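PDB 3LX2: DNA polymerase sliding clamp 2 from Thermococcus kodakarensis, which probably acts as a ring-shaped trimeric clamp that slides along DNA and tethers the polymerase and other DNA-processing proteins to it during replication. Local coordinates for residues A[25-30]-A[71-76]; A[37-42]-A[123-128]; A[129-134]-A[189-194]; A[139-144]-A[207-212]; A[227-232]-A[241-246]. One frame throughout, in Å; residues are numbered along the deposited sequence.

In the fold
Interaction 1 closes the first long loop, pairing strand 26-31 with the end of strand 67-72, where helix 73-80 begins. Interaction 2 starts inside that loop, on strand 35-41 next door in the same sheet, and ends on the connecting segment 123-128, so the two cross. The chain then runs directly into interaction 3, which joins strands 132-137 and 186-191. Interaction 4 crosses it, bringing helix 138-151 up to helix 202-209. Interaction 5 is the short-range hairpin 228-234/238-244. It touches interaction 2 through P227 on L128, interaction 3 through W130, and interaction 4 through I208, L209 and L212. Interactions 1, 2, 3 and 5 all reach one long antiparallel sheet.

Interaction 1: A[25-30]-A[71-76]; sequences DEAVFQ and FDLKRF
The backbones of E26 and A27 run antiparallel to F71 and D72, with A27 and F71 as a hydrogen-bonded pair: A27 N to F71 O and F71 N to A27 O are both 3.3 Å. Strand 67-72 is the outermost strand, within this chain, of the long sheet of the sliding clamp, and it passes directly into helix 73-80. D72 ends the strand and holds the N-cap position, and L73, in the first turn, sends its N-H to D25 O (2.9 Å). E26 and D72 form the adjacent non-hydrogen-bonded pair, and their carboxylates stay near one another, E26 OE2 4.5 Å from D72 OD1, two like charges that would probably repel mildly.

The other side of the sheet is apolar. L73 points toward the strand, its CD1 3.7 Å from A27 CB, and also meets I17 and L20 of helix 10-21. The F71 ring takes the crowded position between its own N and carbonyl carbon (chi1 44°), which brings A27 O over one of its faces. Its far rim meets F29 in a T-shaped stack, centroids 5.5 Å apart and planes at 87°. F71 provides the edge: its CZ sits over the F29 face, 3.9 Å from F29 CD2.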
# COMPACT_ATOMS: atom_id res chain seq x y z
N ASP A 25 23.19 12.56 6.20
CA ASP A 25 22.32 13.66 5.82
C ASP A 25 22.80 14.22 4.48
O ASP A 25 21.99 14.73 3.70
CB ASP A 25 22.34 14.74 6.92
CG ASP A 25 22.01 14.18 8.32
OD1 ASP A 25 20.97 13.50 8.48
OD2 ASP A 25 22.78 14.42 9.28
N GLU A 26 24.10 14.10 4.24
CA GLU A 26 24.77 14.72 3.14
C GLU A 26 25.79 13.76 2.60
O GLU A 26 26.36 12.96 3.37
CB GLU A 26 25.52 15.99 3.58
CG GLU A 26 24.80 16.83 4.66
CD GLU A 26 25.40 18.24 4.81
OE1 GLU A 26 26.67 18.34 4.95
OE2 GLU A 26 24.59 19.23 4.78
N ALA A 27 26.04 13.80 1.29
CA ALA A 27 27.13 13.01 0.78
C ALA A 27 28.07 13.79 -0.11
O ALA A 27 27.66 14.66 -0.87
CB ALA A 27 26.60 11.85 0.09
N VAL A 28 29.35 13.49 0.03
CA VAL A 28 30.36 14.00 -0.85
C VAL A 28 30.71 13.04 -1.98
O VAL A 28 31.25 11.96 -1.78
CB VAL A 28 31.65 14.27 -0.04
CG1 VAL A 28 32.76 14.86 -0.95
CG2 VAL A 28 31.33 15.19 1.18
N PHE A 29 30.46 13.46 -3.21
CA PHE A 29 30.79 12.63 -4.34
C PHE A 29 32.09 13.09 -4.97
O PHE A 29 32.18 14.18 -5.49
CB PHE A 29 29.65 12.65 -5.35
CG PHE A 29 28.63 11.55 -5.14
CD1 PHE A 29 28.64 10.75 -4.00
CD2 PHE A 29 27.64 11.31 -6.10
CE1 PHE A 29 27.71 9.75 -3.81
CE2 PHE A 29 26.69 10.31 -5.90
CZ PHE A 29 26.74 9.53 -4.75
N GLN A 30 33.11 12.26 -4.89
CA GLN A 30 34.29 12.58 -5.67
C GLN A 30 34.08 12.14 -7.12
O GLN A 30 34.06 10.96 -7.44
CB GLN A 30 35.55 11.98 -5.09
CG GLN A 30 36.82 12.38 -5.86
CD GLN A 30 37.22 13.84 -5.58
OE1 GLN A 30 37.18 14.30 -4.40
NE2 GLN A 30 37.59 14.58 -6.65
N PHE A 71 25.99 17.41 -1.48
CA PHE A 71 24.61 17.87 -1.55
C PHE A 71 23.74 17.13 -0.56
O PHE A 71 24.13 16.12 0.01
CB PHE A 71 24.07 17.73 -2.98
CG PHE A 71 24.43 16.43 -3.60
CD1 PHE A 71 23.62 15.33 -3.43
CD2 PHE A 71 25.62 16.30 -4.30
CE1 PHE A 71 23.99 14.11 -3.97
CE2 PHE A 71 25.99 15.10 -4.84
CZ PHE A 71 25.16 14.00 -4.69
N ASP A 72 22.53 17.64 -0.37
CA ASP A 72 21.68 17.07 0.64
C ASP A 72 21.06 15.74 0.14
O ASP A 72 20.40 15.70 -0.91
CB ASP A 72 20.66 18.08 1.08
CG ASP A 72 20.00 17.66 2.31
OD1 ASP A 72 20.69 17.42 3.32
OD2 ASP A 72 18.78 17.54 2.28
N LEU A 73 21.30 14.66 0.89
CA LEU A 73 20.94 13.34 0.40
C LEU A 73 19.42 13.24 0.27
O LEU A 73 18.88 12.80 -0.75
CB LEU A 73 21.56 12.22 1.24
CG LEU A 73 22.91 11.59 0.85
CD1 LEU A 73 23.63 10.83 2.00
CD2 LEU A 73 22.79 10.66 -0.35
N LYS A 74 18.71 13.72 1.28
CA LYS A 74 17.29 13.65 1.27
C LYS A 74 16.70 14.52 0.18
O LYS A 74 15.62 14.24 -0.26
CB LYS A 74 16.72 14.03 2.64
CG LYS A 74 15.21 14.05 2.68
CD LYS A 74 14.59 14.59 4.00
CE LYS A 74 14.79 13.63 5.17
NZ LYS A 74 16.03 13.94 5.91
N ARG A 75 17.36 15.60 -0.24
CA ARG A 75 16.78 16.45 -1.30
C ARG A 75 16.83 15.71 -2.65
O ARG A 75 15.87 15.70 -3.44
CB ARG A 75 17.56 17.75 -1.43
CG ARG A 75 16.87 18.99 -0.93
CD ARG A 75 17.72 20.18 -1.40
NE ARG A 75 16.85 21.23 -1.91
CZ ARG A 75 16.88 22.51 -1.55
NH1 ARG A 75 17.78 22.96 -0.68
NH2 ARG A 75 16.01 23.34 -2.11
N PHE A 76 17.98 15.10 -2.89
CA PHE A 76 18.31 14.40 -4.08
C PHE A 76 17.45 13.17 -4.17
O PHE A 76 17.02 12.80 -5.24
CB PHE A 76 19.76 13.96 -3.98
CG PHE A 76 20.31 13.36 -5.22
CD1 PHE A 76 19.93 13.83 -6.47
CD2 PHE A 76 21.25 12.34 -5.14
CE1 PHE A 76 20.47 13.29 -7.64
CE2 PHE A 76 21.78 11.78 -6.31
CZ PHE A 76 21.39 12.26 -7.57

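Interaction 2: A[37-42]-A[123-128]; sequences QMRAID and IEIPSL
The guanidinium of R39 meets the connecting segment at its edge, where the carbonyl of I123 lies close to the guanidinium plane. R39 NH1 donates to I123 O over 2.9 Å, but the bond is far from straight: the angle at the hydrogen is 134°, and the donor stands 35° off the carbonyl plane. I125 CG2 comes in obliquely, 3.7 Å from the same R39 NH1. R39 leaves the strand with CG anti to its N, then bends at chi3 (-57°), which swings the head back onto the loop. Its NE also has a long, weak ion pair with D50 on the next strand.

The rest of the contact is apolar. The aliphatic part of R39 and the I123 side chain lie alongside with opposite headings, R39 CD 3.8 Å from I123 CB. The CD1 tip of I123 drops onto the strand backbone, 3.7 Å from A40 CA, while its CG2 branch meets I41 CD1 at 3.9 Å. L48 of strand 47-54 also packs on both I41 and I123.

One polar clasp over a patch of branched aliphatics thus pins a loop across the sheet, as expected of the interdomain connecting loop of PCNA, which borders the surface where partner proteins of such clamps typically dock.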
# COMPACT_ATOMS: atom_id res chain seq x y z
N GLN A 37 33.25 8.16 -6.61
CA GLN A 37 33.65 7.55 -5.35
C GLN A 37 33.14 8.36 -4.19
O GLN A 37 33.15 9.59 -4.22
CB GLN A 37 35.19 7.42 -5.26
CG GLN A 37 35.77 6.36 -6.23
CD GLN A 37 37.29 6.35 -6.32
OE1 GLN A 37 37.99 7.28 -5.87
NE2 GLN A 37 37.82 5.30 -6.93
N MET A 38 32.70 7.66 -3.17
CA MET A 38 32.32 8.27 -1.95
C MET A 38 32.76 7.37 -0.82
O MET A 38 32.77 6.16 -0.96
CB MET A 38 30.82 8.50 -1.89
CG MET A 38 30.33 8.81 -0.50
SD MET A 38 28.55 8.86 -0.52
CE MET A 38 28.21 8.78 1.20
N ARG A 39 33.13 8.00 0.28
CA ARG A 39 33.51 7.33 1.47
C ARG A 39 33.06 8.22 2.58
O ARG A 39 33.37 9.41 2.58
CB ARG A 39 35.01 7.15 1.56
CG ARG A 39 35.38 6.33 2.81
CD ARG A 39 36.80 5.83 2.85
NE ARG A 39 37.23 5.00 1.72
CZ ARG A 39 38.49 4.57 1.58
NH1 ARG A 39 39.41 4.92 2.50
NH2 ARG A 39 38.84 3.82 0.55
N ALA A 40 32.28 7.66 3.50
CA ALA A 40 31.73 8.47 4.57
C ALA A 40 31.48 7.59 5.79
O ALA A 40 31.50 6.33 5.67
CB ALA A 40 30.46 9.10 4.11
N ILE A 41 31.25 8.25 6.93
CA ILE A 41 30.93 7.55 8.20
C ILE A 41 29.75 8.23 8.87
O ILE A 41 29.62 9.44 8.84
CB ILE A 41 32.15 7.53 9.18
CG1 ILE A 41 33.38 6.93 8.52
CG2 ILE A 41 31.90 6.65 10.42
CD1 ILE A 41 34.61 6.87 9.47
N ASP A 42 28.90 7.46 9.51
CA ASP A 42 27.78 8.04 10.26
C ASP A 42 28.24 8.72 11.57
O ASP A 42 29.28 8.36 12.12
CB ASP A 42 26.68 6.98 10.53
CG ASP A 42 26.95 6.13 11.74
OD1 ASP A 42 26.08 6.07 12.64
OD2 ASP A 42 28.04 5.51 11.81
N ILE A 123 39.40 9.77 4.95
CA ILE A 123 39.00 8.62 5.79
C ILE A 123 39.90 7.44 5.44
O ILE A 123 40.03 7.07 4.27
CB ILE A 123 37.49 8.27 5.71
CG1 ILE A 123 36.63 9.46 6.15
CG2 ILE A 123 37.18 7.06 6.60
CD1 ILE A 123 35.12 9.34 5.87
N GLU A 124 40.54 6.90 6.47
CA GLU A 124 41.51 5.83 6.28
C GLU A 124 40.94 4.51 6.77
O GLU A 124 40.34 4.42 7.85
CB GLU A 124 42.84 6.17 6.98
CG GLU A 124 43.83 6.99 6.10
CD GLU A 124 44.61 6.12 5.10
OE1 GLU A 124 44.85 4.92 5.42
OE2 GLU A 124 44.99 6.62 4.01
N ILE A 125 41.12 3.49 5.95
CA ILE A 125 40.57 2.18 6.18
C ILE A 125 41.64 1.24 6.74
O ILE A 125 42.58 0.85 6.02
CB ILE A 125 39.94 1.61 4.87
CG1 ILE A 125 39.45 0.16 5.07
CG2 ILE A 125 40.92 1.78 3.67
CD1 ILE A 125 38.74 -0.45 3.87
N PRO A 126 41.52 0.89 8.03
CA PRO A 126 42.34 -0.17 8.64
C PRO A 126 42.32 -1.48 7.84
O PRO A 126 41.34 -1.76 7.13
CB PRO A 126 41.68 -0.40 10.01
CG PRO A 126 40.42 0.51 10.03
CD PRO A 126 40.70 1.59 9.03
N SER A 127 43.39 -2.27 7.94
CA SER A 127 43.35 -3.63 7.44
C SER A 127 42.67 -4.45 8.52
O SER A 127 42.75 -4.10 9.71
CB SER A 127 44.74 -4.15 7.12
OG SER A 127 44.72 -4.88 5.90
N LEU A 128 41.96 -5.51 8.13
CA LEU A 128 41.08 -6.19 9.09
C LEU A 128 41.04 -7.69 9.00
O LEU A 128 40.62 -8.25 7.99
CB LEU A 128 39.67 -5.62 9.03
CG LEU A 128 39.55 -4.30 9.77
CD1 LEU A 128 38.20 -3.75 9.44
CD2 LEU A 128 39.75 -4.44 11.28

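Interaction 3: A[129-134]-A[189-194]; sequences PWTVKA and LEHKMT
Main-chain bonds join V132-A134 to L189-H191, two nearly antiparallel strands (174°). Strand 186-191 is the outermost strand, within this chain, of the long antiparallel sheet, in the C-terminal half of the clamp subunit, and 132-137 is its neighbour. K133 and E190 form the hydrogen-bonded pair, K133 N to E190 O and E190 N to K133 O each at 2.9 Å. Beyond the strand ends a third bond continues the pattern: K192 N reaches T131 O at 2.9 Å. On the far side of the first strand, T131 and V132 both face F222, a classic beta bulge.

The apolar contacts lie on the side carrying V132, A134, L189 and H191. V132 splits its two methyls between neighbours. Its CG1 meets L189 CD1 at 4.1 Å, and that same leucine methyl also touches A134 CB at 4.0 Å.

The other V132 methyl, CG2, makes a CH-pi contact, sitting over the centre of the H191 ring, 4.0 Å from its centroid. The opposite ring face is covered by the backbone turning back: M193 O and T194 N lie above it, nearer the rim. At the ring's outer end, H191 NE2 has a weak hydrogen bond to A159 O.

The imidazole is therefore wedged between a methyl and a peptide, and because A159 O can only accept, NE2 probably carries a proton, while the backbone bonds hold this edge strand in place.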
# COMPACT_ATOMS: atom_id res chain seq x y z
N PRO A 129 41.48 -8.35 10.09
CA PRO A 129 41.66 -9.79 10.15
C PRO A 129 40.34 -10.53 10.09
O PRO A 129 39.91 -11.10 11.09
CB PRO A 129 42.32 -9.99 11.53
CG PRO A 129 41.88 -8.84 12.33
CD PRO A 129 41.87 -7.70 11.36
N TRP A 130 39.71 -10.54 8.93
CA TRP A 130 38.46 -11.27 8.78
C TRP A 130 38.77 -12.75 8.72
O TRP A 130 39.60 -13.18 7.94
CB TRP A 130 37.69 -10.86 7.52
CG TRP A 130 37.06 -9.49 7.56
CD1 TRP A 130 36.19 -9.00 8.50
CD2 TRP A 130 37.25 -8.45 6.60
NE1 TRP A 130 35.83 -7.70 8.18
CE2 TRP A 130 36.47 -7.34 7.03
CE3 TRP A 130 38.00 -8.34 5.43
CZ2 TRP A 130 36.42 -6.15 6.32
CZ3 TRP A 130 37.94 -7.15 4.72
CH2 TRP A 130 37.16 -6.08 5.17
N THR A 131 38.10 -13.52 9.55
CA THR A 131 38.27 -14.97 9.51
C THR A 131 37.19 -15.64 8.67
O THR A 131 37.45 -16.66 8.03
CB THR A 131 38.45 -15.60 10.95
OG1 THR A 131 37.32 -15.31 11.80
CG2 THR A 131 39.72 -15.02 11.61
N VAL A 132 35.98 -15.09 8.61
CA VAL A 132 34.94 -15.68 7.76
C VAL A 132 34.75 -14.89 6.47
O VAL A 132 34.99 -13.69 6.45
CB VAL A 132 33.57 -15.76 8.48
CG1 VAL A 132 32.51 -16.39 7.59
CG2 VAL A 132 33.69 -16.56 9.76
N LYS A 133 34.31 -15.55 5.42
CA LYS A 133 33.83 -14.86 4.23
C LYS A 133 32.78 -15.72 3.58
O LYS A 133 33.00 -16.93 3.40
CB LYS A 133 34.94 -14.57 3.20
CG LYS A 133 34.33 -14.38 1.80
CD LYS A 133 35.31 -14.10 0.68
CE LYS A 133 34.63 -13.30 -0.46
NZ LYS A 133 35.40 -13.34 -1.75
N ALA A 134 31.66 -15.11 3.17
CA ALA A 134 30.60 -15.87 2.58
C ALA A 134 29.99 -15.09 1.46
O ALA A 134 30.22 -13.90 1.37
CB ALA A 134 29.57 -16.21 3.60
N LEU A 189 31.27 -20.33 1.13
CA LEU A 189 31.60 -20.17 2.53
C LEU A 189 33.01 -20.61 2.88
O LEU A 189 33.36 -21.78 2.78
CB LEU A 189 30.57 -20.89 3.41
CG LEU A 189 30.89 -20.92 4.89
CD1 LEU A 189 30.95 -19.49 5.45
CD2 LEU A 189 29.85 -21.77 5.57
N GLU A 190 33.80 -19.67 3.34
CA GLU A 190 35.18 -19.93 3.58
C GLU A 190 35.48 -19.46 5.00
O GLU A 190 35.17 -18.33 5.36
CB GLU A 190 36.03 -19.22 2.53
CG GLU A 190 37.28 -19.96 2.10
CD GLU A 190 37.00 -21.39 1.58
OE1 GLU A 190 36.31 -21.54 0.55
OE2 GLU A 190 37.49 -22.35 2.22
N HIS A 191 36.00 -20.38 5.82
CA HIS A 191 36.46 -20.10 7.17
C HIS A 191 37.96 -20.30 7.22
O HIS A 191 38.46 -21.37 6.86
CB HIS A 191 35.82 -21.06 8.18
CG HIS A 191 35.65 -20.48 9.55
ND1 HIS A 191 36.64 -19.75 10.19
CD2 HIS A 191 34.61 -20.53 10.42
CE1 HIS A 191 36.21 -19.37 11.38
NE2 HIS A 191 34.98 -19.83 11.54
N LYS A 192 38.68 -19.25 7.64
CA LYS A 192 40.11 -19.35 7.96
C LYS A 192 40.30 -19.62 9.45
O LYS A 192 40.98 -18.87 10.15
CB LYS A 192 40.88 -18.09 7.54
CG LYS A 192 41.96 -18.32 6.48
CD LYS A 192 42.74 -17.05 6.22
CE LYS A 192 41.92 -16.06 5.40
NZ LYS A 192 42.52 -14.70 5.48
N MET A 193 39.65 -20.69 9.91
CA MET A 193 39.71 -21.20 11.28
C MET A 193 38.44 -22.01 11.52
O MET A 193 37.98 -22.73 10.63
CB MET A 193 39.86 -20.08 12.32
CG MET A 193 40.34 -20.54 13.69
SD MET A 193 40.03 -19.23 14.92
CE MET A 193 40.18 -20.12 16.49
N THR A 194 37.87 -21.87 12.72
CA THR A 194 36.83 -22.79 13.17
C THR A 194 35.79 -22.21 14.17
O THR A 194 34.66 -22.70 14.22
CB THR A 194 37.48 -24.14 13.63
OG1 THR A 194 37.10 -25.18 12.70
CG2 THR A 194 37.09 -24.55 15.09

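Interaction 4: A[139-144]-A[207-212]; sequences GALKRA and DILRSL
This is a buried packing contact between two helices of the C-terminal half, helix 138-151 meeting helix 202-209 and residues 210-212, with L141 and K142 on one side and L209 and L212 on the other. The backbones come close, K142 CA lying 6.5 Å from L209 CA.

L141 and L209 supply the apolar part, their side chains set roughly perpendicular to each other. L209 CD1 rests against L141 CB at 3.7 Å, and L209 CD2 lies 3.9 Å from L141 CD1. Around them, L230 of strand 228-234 packs on L209, and F166 of strand 164-169 on L141.

K142 packs with its methylenes and bonds with its ammonium. Its aliphatic part runs along L209 in the opposite sense, K142 CG 3.8 Å from L209 CB and K142 CD 3.4 Å from L209 O. The bend at chi3 (-87°) then turns the ammonium over to L212, where K142 NZ donates to L212 O at 2.8 Å, 25° off the carbonyl plane. That carbonyl thereby gains a charged donor; D214 offers NZ a second, long and weak ion pair. A sulfate ion, probably from the crystallisation liquor, lies about 5 Å from the K142 side chain.

On the same helix R143 turns toward the third subunit, where it forms a salt bridge with D87 of that chain. Paired helices laid on a sheet are the sliding-clamp arrangement, in which helices line the central channel; a lysine here, with a sulfate in its neighbourhood, may hint at a surface suited to DNA phosphates.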
# COMPACT_ATOMS: atom_id res chain seq x y z
N GLY A 139 17.96 -11.94 -0.12
CA GLY A 139 16.69 -12.42 0.45
C GLY A 139 16.92 -13.27 1.68
O GLY A 139 16.16 -13.21 2.64
N ALA A 140 17.99 -14.04 1.66
CA ALA A 140 18.37 -14.87 2.81
C ALA A 140 18.76 -13.97 3.98
O ALA A 140 18.15 -14.08 5.06
CB ALA A 140 19.51 -15.83 2.44
N LEU A 141 19.74 -13.09 3.80
CA LEU A 141 20.06 -12.11 4.82
C LEU A 141 18.82 -11.38 5.27
O LEU A 141 18.58 -11.29 6.46
CB LEU A 141 21.06 -11.08 4.37
CG LEU A 141 22.50 -11.57 4.33
CD1 LEU A 141 23.44 -10.39 4.41
CD2 LEU A 141 22.80 -12.58 5.45
N LYS A 142 18.03 -10.86 4.35
CA LYS A 142 16.90 -10.02 4.78
C LYS A 142 15.98 -10.85 5.65
O LYS A 142 15.28 -10.32 6.48
CB LYS A 142 16.12 -9.46 3.62
CG LYS A 142 16.82 -8.28 2.96
CD LYS A 142 15.90 -7.51 2.04
CE LYS A 142 15.87 -8.05 0.65
NZ LYS A 142 15.17 -7.11 -0.29
N ARG A 143 16.00 -12.16 5.45
CA ARG A 143 15.19 -13.04 6.24
C ARG A 143 15.80 -12.99 7.62
O ARG A 143 15.19 -12.51 8.56
CB ARG A 143 15.20 -14.48 5.65
CG ARG A 143 15.19 -15.68 6.67
CD ARG A 143 13.93 -15.84 7.60
NE ARG A 143 12.62 -15.70 6.92
CZ ARG A 143 11.83 -16.70 6.49
NH1 ARG A 143 12.17 -17.99 6.63
NH2 ARG A 143 10.68 -16.40 5.90
N ALA A 144 17.02 -13.50 7.72
CA ALA A 144 17.74 -13.56 8.96
C ALA A 144 17.54 -12.27 9.75
O ALA A 144 17.05 -12.27 10.90
CB ALA A 144 19.17 -13.77 8.69
N ASP A 207 18.60 -1.58 7.12
CA ASP A 207 18.64 -0.39 6.28
C ASP A 207 19.64 -0.52 5.11
O ASP A 207 19.41 0.03 4.03
CB ASP A 207 18.96 0.86 7.10
CG ASP A 207 17.73 1.45 7.81
OD1 ASP A 207 16.58 1.13 7.45
OD2 ASP A 207 17.93 2.28 8.72
N ILE A 208 20.70 -1.28 5.32
CA ILE A 208 21.68 -1.54 4.28
C ILE A 208 21.05 -2.42 3.17
O ILE A 208 21.20 -2.10 2.02
CB ILE A 208 22.97 -2.21 4.85
CG1 ILE A 208 23.69 -1.27 5.81
CG2 ILE A 208 23.88 -2.78 3.73
CD1 ILE A 208 24.96 -1.85 6.51
N LEU A 209 20.35 -3.49 3.56
CA LEU A 209 19.82 -4.55 2.67
C LEU A 209 18.47 -4.24 2.02
O LEU A 209 18.02 -4.98 1.16
CB LEU A 209 19.66 -5.88 3.46
CG LEU A 209 20.91 -6.49 4.16
CD1 LEU A 209 20.57 -7.57 5.25
CD2 LEU A 209 22.01 -7.00 3.16
N ARG A 210 17.82 -3.16 2.40
CA ARG A 210 16.46 -2.92 1.88
C ARG A 210 16.34 -2.61 0.39
O ARG A 210 15.41 -3.08 -0.24
CB ARG A 210 15.72 -1.88 2.69
CG ARG A 210 14.25 -1.71 2.32
CD ARG A 210 13.58 -0.63 3.23
NE ARG A 210 13.26 -1.16 4.55
CZ ARG A 210 13.85 -0.81 5.69
NH1 ARG A 210 14.83 0.10 5.72
NH2 ARG A 210 13.44 -1.37 6.83
N SER A 211 17.26 -1.84 -0.18
CA SER A 211 17.23 -1.57 -1.64
C SER A 211 17.46 -2.80 -2.55
O SER A 211 16.81 -2.93 -3.57
CB SER A 211 18.25 -0.50 -2.04
OG SER A 211 17.81 0.78 -1.65
N LEU A 212 18.35 -3.69 -2.16
CA LEU A 212 18.69 -4.86 -2.95
C LEU A 212 17.51 -5.79 -3.24
O LEU A 212 16.56 -5.91 -2.44
CB LEU A 212 19.78 -5.66 -2.20
CG LEU A 212 21.07 -4.88 -1.94
CD1 LEU A 212 21.97 -5.84 -1.28
CD2 LEU A 212 21.68 -4.37 -3.26

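Interaction 5: A[227-232]-A[241-246]; sequences PLLLKY and SFLIAP
The side chains of L228 and I244 run alongside one another to the same face of the hairpin, and the bump that I244 CD1 makes fills the dip beside L228 and L230: it is 3.8 Å from L228 CD2 and 4.2 Å from L230 CG. The chi2 of I244, 95°, carries CD1 over toward the L228 side chain. Next along this face the F242 ring fits against Y232, whose side chain stands between its own N and carbonyl carbon (chi1 52°). The rim of F242 points at the tyrosine, with F242 CE2 4.0 Å from Y232 CE1.

On the other face, L229 CD1 lies against F242 O (3.5 Å), flanked by S241 CB and L243 CD2 at 3.9 and 4.1 Å respectively. K231 lies extended past the S241 hydroxyl, and its ammonium goes on to a salt bridge with E239. At the open end of the hairpin the two prolines close the joint: P246 CD tucks against P227, 3.6 Å from P227 N.

Four backbone bonds set this register, L228 paired with I244 and L230 with F242; the tightest is L228 N to I244 O at 2.7 Å.

The result is a two-faced beta hairpin in the middle of the long sheet. Strand 217-222 continues it beyond 228-234, and strand 47-54 beyond 238-244, where the two halves of the chain join. I208 of helix 202-209 plugs the side formed by L230, F242 and I244, while W130 packs on L229 and L243 across the sheet.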
# COMPACT_ATOMS: atom_id res chain seq x y z
N PRO A 227 34.71 -5.17 12.85
CA PRO A 227 33.67 -4.64 11.95
C PRO A 227 33.14 -5.69 10.96
O PRO A 227 33.91 -6.53 10.50
CB PRO A 227 34.39 -3.52 11.22
CG PRO A 227 35.50 -3.09 12.13
CD PRO A 227 35.77 -4.18 13.13
N LEU A 228 31.84 -5.69 10.67
CA LEU A 228 31.29 -6.58 9.63
C LEU A 228 31.38 -5.91 8.26
O LEU A 228 31.07 -4.74 8.14
CB LEU A 228 29.82 -6.88 9.92
CG LEU A 228 28.91 -7.40 8.78
CD1 LEU A 228 29.15 -8.89 8.51
CD2 LEU A 228 27.41 -7.18 9.08
N LEU A 229 31.76 -6.67 7.22
CA LEU A 229 31.64 -6.17 5.82
C LEU A 229 30.42 -6.73 5.10
O LEU A 229 30.16 -7.92 5.15
CB LEU A 229 32.89 -6.41 4.97
CG LEU A 229 32.73 -6.11 3.45
CD1 LEU A 229 32.60 -4.58 3.12
CD2 LEU A 229 33.80 -6.78 2.52
N LEU A 230 29.64 -5.86 4.48
CA LEU A 230 28.64 -6.27 3.52
C LEU A 230 28.92 -5.43 2.27
O LEU A 230 28.94 -4.18 2.31
CB LEU A 230 27.22 -5.98 3.98
CG LEU A 230 26.60 -6.49 5.28
CD1 LEU A 230 25.14 -6.17 5.25
CD2 LEU A 230 26.78 -7.98 5.44
N LYS A 231 29.16 -6.16 1.18
CA LYS A 231 29.58 -5.59 -0.07
C LYS A 231 28.64 -6.06 -1.19
O LYS A 231 28.32 -7.27 -1.30
CB LYS A 231 31.01 -6.01 -0.35
CG LYS A 231 31.56 -5.68 -1.77
CD LYS A 231 33.06 -6.00 -1.73
CE LYS A 231 33.71 -5.83 -3.08
NZ LYS A 231 35.19 -5.64 -2.92
N TYR A 232 28.18 -5.10 -1.99
CA TYR A 232 27.50 -5.46 -3.22
C TYR A 232 28.12 -4.93 -4.50
O TYR A 232 28.48 -3.74 -4.60
CB TYR A 232 25.97 -5.29 -3.18
CG TYR A 232 25.31 -3.97 -2.74
CD1 TYR A 232 24.96 -3.75 -1.38
CD2 TYR A 232 24.89 -3.01 -3.68
CE1 TYR A 232 24.28 -2.56 -0.97
CE2 TYR A 232 24.19 -1.80 -3.26
CZ TYR A 232 23.89 -1.59 -1.91
OH TYR A 232 23.20 -0.45 -1.51
N SER A 241 30.22 -0.97 -0.32
CA SER A 241 30.80 -1.60 0.84
C SER A 241 30.41 -0.84 2.06
O SER A 241 30.57 0.37 2.11
CB SER A 241 32.31 -1.53 0.76
OG SER A 241 32.78 -2.21 -0.39
N PHE A 242 29.87 -1.56 3.02
CA PHE A 242 29.61 -1.07 4.35
C PHE A 242 30.45 -1.83 5.40
O PHE A 242 30.51 -3.09 5.43
CB PHE A 242 28.13 -1.22 4.68
CG PHE A 242 27.20 -0.38 3.82
CD1 PHE A 242 26.89 0.92 4.18
CD2 PHE A 242 26.60 -0.92 2.67
CE1 PHE A 242 25.99 1.70 3.39
CE2 PHE A 242 25.72 -0.14 1.90
CZ PHE A 242 25.42 1.17 2.26
N LEU A 243 31.13 -1.07 6.25
CA LEU A 243 31.69 -1.66 7.47
C LEU A 243 30.79 -1.29 8.63
O LEU A 243 30.42 -0.11 8.80
CB LEU A 243 33.11 -1.20 7.71
CG LEU A 243 34.13 -1.43 6.59
CD1 LEU A 243 35.42 -0.71 6.95
CD2 LEU A 243 34.44 -2.85 6.31
N ILE A 244 30.39 -2.30 9.40
CA ILE A 244 29.50 -2.04 10.54
C ILE A 244 30.22 -2.46 11.82
O ILE A 244 30.60 -3.63 11.98
CB ILE A 244 28.19 -2.82 10.49
CG1 ILE A 244 27.42 -2.54 9.19
CG2 ILE A 244 27.29 -2.43 11.73
CD1 ILE A 244 27.66 -3.55 8.10
N ALA A 245 30.40 -1.50 12.72
CA ALA A 245 31.08 -1.74 13.99
C ALA A 245 30.32 -2.76 14.84
O ALA A 245 29.08 -2.78 14.85
CB ALA A 245 31.31 -0.42 14.75
N PRO A 246 31.07 -3.65 15.54
CA PRO A 246 30.49 -4.67 16.40
C PRO A 246 29.86 -4.11 17.64
O PRO A 246 29.73 -2.92 17.80
CB PRO A 246 31.69 -5.53 16.79
CG PRO A 246 32.90 -4.70 16.46
CD PRO A 246 32.52 -3.81 15.36